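PDB 2YGL: blood group a-and b-cleaving endo-beta-galactosidase from Streptococcus pneumoniae, which probably cleaves blood group A and B antigens from glycans as a family 98 glycoside hydrolase, its tandem CBM51 modules binding carbohydrate. Local coordinates for residues K215-T218 with P219-G223. Residues are numbered along the deposited sequence; the frame is centred on the assembly and turned at random.
Sequences KPFT and PGNNG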
# COMPACT_ATOMS: atom_id res chain seq x y z
N LYS A 215 14.62 21.14 -15.97
CA LYS A 215 14.94 21.35 -17.39
C LYS A 215 16.01 20.36 -17.83
O LYS A 215 16.83 19.94 -17.01
CB LYS A 215 15.47 22.77 -17.63
CG LYS A 215 14.65 23.91 -17.07
CD LYS A 215 15.47 25.18 -17.01
CE LYS A 215 14.82 26.20 -16.10
NZ LYS A 215 15.62 27.45 -16.04
N PRO A 216 16.03 19.99 -19.13
CA PRO A 216 17.18 19.25 -19.64
C PRO A 216 18.43 20.14 -19.66
O PRO A 216 18.30 21.37 -19.70
CB PRO A 216 16.76 18.88 -21.07
CG PRO A 216 15.66 19.82 -21.42
CD PRO A 216 14.96 20.12 -20.13
N PHE A 217 19.61 19.53 -19.61
CA PHE A 217 20.87 20.25 -19.44
C PHE A 217 21.13 21.33 -20.50
O PHE A 217 21.29 22.50 -20.17
CB PHE A 217 22.04 19.26 -19.37
CG PHE A 217 23.36 19.91 -19.07
CD1 PHE A 217 24.17 20.39 -20.09
CD2 PHE A 217 23.80 20.04 -17.75
CE1 PHE A 217 25.40 20.98 -19.81
CE2 PHE A 217 25.03 20.63 -17.46
CZ PHE A 217 25.84 21.10 -18.49
N THR A 218 21.19 20.93 -21.77
CA THR A 218 21.59 21.85 -22.85
C THR A 218 20.59 22.99 -23.06
O THR A 218 20.99 24.15 -23.00
CB THR A 218 21.96 21.10 -24.16
OG1 THR A 218 23.14 20.33 -23.93
CG2 THR A 218 22.22 22.08 -25.31
N PRO A 219 19.29 22.68 -23.28
CA PRO A 219 18.32 23.78 -23.41
C PRO A 219 18.27 24.69 -22.18
O PRO A 219 18.17 25.91 -22.33
CB PRO A 219 16.99 23.05 -23.61
CG PRO A 219 17.37 21.76 -24.24
CD PRO A 219 18.66 21.37 -23.58
N GLY A 220 18.37 24.10 -20.99
CA GLY A 220 18.39 24.87 -19.75
C GLY A 220 19.56 25.85 -19.67
O GLY A 220 19.38 27.02 -19.32
N ASN A 221 20.75 25.37 -20.01
CA ASN A 221 21.94 26.22 -20.06
C ASN A 221 21.95 27.21 -21.24
O ASN A 221 22.74 28.15 -21.27
CB ASN A 221 23.22 25.38 -20.04
CG ASN A 221 23.53 24.81 -18.67
OD1 ASN A 221 23.97 25.52 -17.77
ND2 ASN A 221 23.32 23.51 -18.50
N ASN A 222 21.06 26.99 -22.20
CA ASN A 222 20.89 27.93 -23.32
C ASN A 222 19.81 28.99 -23.07
O ASN A 222 19.54 29.83 -23.93
CB ASN A 222 20.60 27.18 -24.63
CG ASN A 222 21.85 26.52 -25.22
OD1 ASN A 222 22.98 26.81 -24.82
ND2 ASN A 222 21.63 25.63 -26.18
N GLY A 223 19.19 28.93 -21.89
CA GLY A 223 18.20 29.93 -21.48
C GLY A 223 16.75 29.51 -21.62
O GLY A 223 15.85 30.28 -21.27
O HOH W 1 17.10 28.21 -18.47
O HOH W 2 23.65 24.65 -23.32
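The short helix 217-221 of the second NPCBM module is braced within its own turn, Phe217 meeting Asn221 four residues on. Asn221 lays its amide nitrogen over the centre of the Phe217 ring, ND2 standing 3.3 Å above the ring plane, while amide and ring are inclined at 53° to each other. The ring gets there because CG of Phe217 is anti to the backbone N (chi1 -174°), which brings it alongside the carbonyl of its own residue. That carbonyl accepts two bonds: Asn221 N donates to Phe217 O at 2.9 Å, and Asn221 ND2 reaches Phe217 O at 2.8 Å from above the carbonyl plane. ND2 also donates to Thr210 O, so both the helix and the preceding chain fix the amide.

At the N-terminal end Pro216 takes the N-cap position, and its O receives Gly220 N at 3.0 Å. Its ring crosses that of Pro219 at about a right angle, with Pro216 CG 3.8 Å from Pro219 CG. The far end closes in a Schellman motif: Gly223, with positive phi, donates from N to Gly220 O at 3.2 Å, just after the weak bond from Asn222 N to Thr218 O. A water also bridges Thr218 O and Asn222 OD1, the second link being weak. Lys215 runs extended past Gly220, CD lying 4.0 Å from Gly220 CA, and its NZ reaches Asn225 OD1 and a water that also contacts Gly220 O. Toward the rest of the module, the Phe217 ring meets His202 and Thr218 OG1 is hydrogen-bonded to Glu342, joining this helix to the surrounding loops.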